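PDB 6NEY: bromo domain-containing protein, which probably recognises acetylated lysine, as bromodomains do, consistent with a part in transcription in Trypanosoma cruzi. Local coordinates for residues K52-D55 / L56-A60. Sequence-based numbering, arbitrary orientation.
Sequences KRCD and LATAA
Asp55 reaches forward with its carboxylate to Thr58 at the start of helix 56-64, a compact worked example of how an N-cap residue starts a helix. With chi1 at 60°, CG is tucked between the backbone N and the carbonyl carbon, which swings OD1 forward to the amide of Thr58. Asp55 OD1 accepts from Thr58 N at 3.0 Å in a nearly straight bond (N-H...O 164°), the donor arriving on the syn side of the carboxylate but 33° out of its plane. Thr58 adds a weak second bond, its OG1 donating to Asp55 OD1 over 3.3 Å, and the two side chains cross at about a right angle. Ala57 borders the same oxygen, with its CB 3.4 Å from Asp55 OD1. From the backbone of the cap residue comes the first helical bond, Ala59 N to Asp55 O at 3.0 Å, followed by Ala60 N to Leu56 O.

Behind this close-fitting cap lie two buried side chains. Leu56 points away from the loop, though its CB stays in touch with Asp55, and is buried against Leu22, Phe31 and Met84, while Ala59 rests on Val19 and Tyr68. Cys54 makes a looser contact, its SG 3.9 Å from Thr58 CG2, and also reaches Asp80 and Leu83 of helix 75-92. The outer side is more open: Ala57 is exposed, and exposed Arg53 leads away from helix 56-64, its NH1 hydrogen-bonded to Cys50 O. In this all-helical bromodomain the junction thus joins the loop after helix 43-49 to a new helix. Because the carboxylate sits at the positive end of the helix dipole, its negative charge is probably stabilised there, and the bond from Thr58 N should hold it in place, with the weak OG1 bond adding a little.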
ATOM      1  N   LYS A  52     -10.597  10.513   2.740  1.00 36.44           N
ATOM      2  CA  LYS A  52     -10.001   9.657   1.685  1.00 38.27           C
ATOM      3  C   LYS A  52      -9.406   8.440   2.402  1.00 39.78           C
ATOM      4  O   LYS A  52      -8.639   8.641   3.363  1.00 40.98           O
ATOM      5  CB  LYS A  52      -8.979  10.474   0.885  1.00 37.45           C
ATOM      6  CG  LYS A  52      -8.613   9.929  -0.489  1.00 40.27           C
ATOM      7  N   ARG A  53      -9.805   7.231   2.013  1.00 42.14           N
ATOM      8  CA  ARG A  53      -9.417   5.980   2.718  1.00 41.38           C
ATOM      9  C   ARG A  53      -8.770   5.007   1.728  1.00 38.06           C
ATOM     10  O   ARG A  53      -9.096   5.035   0.530  1.00 31.62           O
ATOM     11  CB  ARG A  53     -10.628   5.322   3.385  1.00 42.93           C
ATOM     12  CG  ARG A  53     -11.203   6.119   4.548  1.00 46.71           C
ATOM     13  CD  ARG A  53     -12.586   5.648   4.967  1.00 48.04           C
ATOM     14  NE  ARG A  53     -13.556   5.727   3.878  1.00 50.15           N
ATOM     15  CZ  ARG A  53     -14.103   6.850   3.414  1.00 48.60           C
ATOM     16  NH1 ARG A  53     -13.782   8.026   3.933  1.00 44.80           N
ATOM     17  NH2 ARG A  53     -14.969   6.788   2.414  1.00 48.10           N
ATOM     18  N   CYS A  54      -7.878   4.169   2.241  1.00 33.75           N
ATOM     19  CA  CYS A  54      -7.317   3.014   1.512  1.00 31.86           C
ATOM     20  C   CYS A  54      -6.946   1.950   2.551  1.00 26.83           C
ATOM     21  O   CYS A  54      -6.780   2.288   3.756  1.00 25.99           O
ATOM     22  CB  CYS A  54      -6.143   3.427   0.624  1.00 34.11           C
ATOM     23  SG  CYS A  54      -5.827   2.260  -0.730  1.00 39.78           S
ATOM     24  N   ASP A  55      -6.890   0.703   2.119  1.00 24.72           N
ATOM     25  CA  ASP A  55      -6.354  -0.413   2.937  1.00 25.68           C
ATOM     26  C   ASP A  55      -5.711  -1.406   1.966  1.00 23.54           C
ATOM     27  O   ASP A  55      -5.800  -1.166   0.755  1.00 23.09           O
ATOM     28  CB  ASP A  55      -7.457  -0.995   3.829  1.00 25.75           C
ATOM     29  CG  ASP A  55      -8.656  -1.544   3.074  1.00 33.98           C
ATOM     30  OD1 ASP A  55      -8.458  -2.424   2.219  1.00 32.39           O
ATOM     31  OD2 ASP A  55      -9.786  -1.101   3.367  1.00 38.63           O
ATOM     32  N   LEU A  56      -5.080  -2.470   2.459  1.00 21.73           N
ATOM     33  CA  LEU A  56      -4.322  -3.396   1.578  1.00 21.87           C
ATOM     34  C   LEU A  56      -5.263  -4.217   0.692  1.00 24.65           C
ATOM     35  O   LEU A  56      -4.834  -4.551  -0.416  1.00 25.69           O
ATOM     36  CB  LEU A  56      -3.369  -4.275   2.392  1.00 19.68           C
ATOM     37  CG  LEU A  56      -2.206  -3.513   3.025  1.00 20.94           C
ATOM     38  CD1 LEU A  56      -1.434  -4.418   3.964  1.00 21.34           C
ATOM     39  CD2 LEU A  56      -1.271  -2.925   1.955  1.00 18.95           C
ATOM     40  N   ALA A  57      -6.476  -4.532   1.137  1.00 26.96           N
ATOM     41  CA  ALA A  57      -7.479  -5.224   0.291  1.00 27.97           C
ATOM     42  C   ALA A  57      -7.798  -4.348  -0.925  1.00 26.33           C
ATOM     43  O   ALA A  57      -7.809  -4.877  -2.049  1.00 26.49           O
ATOM     44  CB  ALA A  57      -8.712  -5.579   1.097  1.00 28.67           C
ATOM     45  N   THR A  58      -8.045  -3.056  -0.717  1.00 26.02           N
ATOM     46  CA  THR A  58      -8.335  -2.056  -1.777  1.00 27.59           C
ATOM     47  C   THR A  58      -7.133  -1.884  -2.716  1.00 25.68           C
ATOM     48  O   THR A  58      -7.342  -1.812  -3.940  1.00 26.25           O
ATOM     49  CB  THR A  58      -8.782  -0.748  -1.126  1.00 30.17           C
ATOM     50  OG1 THR A  58      -9.986  -1.115  -0.446  1.00 33.55           O
ATOM     51  CG2 THR A  58      -8.989   0.375  -2.116  1.00 34.67           C
ATOM     52  N   ALA A  59      -5.921  -1.791  -2.168  1.00 22.58           N
ATOM     53  CA  ALA A  59      -4.672  -1.699  -2.946  1.00 22.82           C
ATOM     54  C   ALA A  59      -4.530  -2.964  -3.795  1.00 22.05           C
ATOM     55  O   ALA A  59      -4.124  -2.823  -4.961  1.00 23.54           O
ATOM     56  CB  ALA A  59      -3.477  -1.494  -2.027  1.00 22.14           C
ATOM     57  N   ALA A  60      -4.833  -4.140  -3.248  1.00 21.74           N
ATOM     58  CA  ALA A  60      -4.647  -5.425  -3.963  1.00 23.86           C
ATOM     59  C   ALA A  60      -5.660  -5.508  -5.117  1.00 25.28           C
ATOM     60  O   ALA A  60      -5.301  -6.003  -6.185  1.00 23.19           O
ATOM     61  CB  ALA A  60      -4.761  -6.599  -3.034  1.00 24.18           C
TER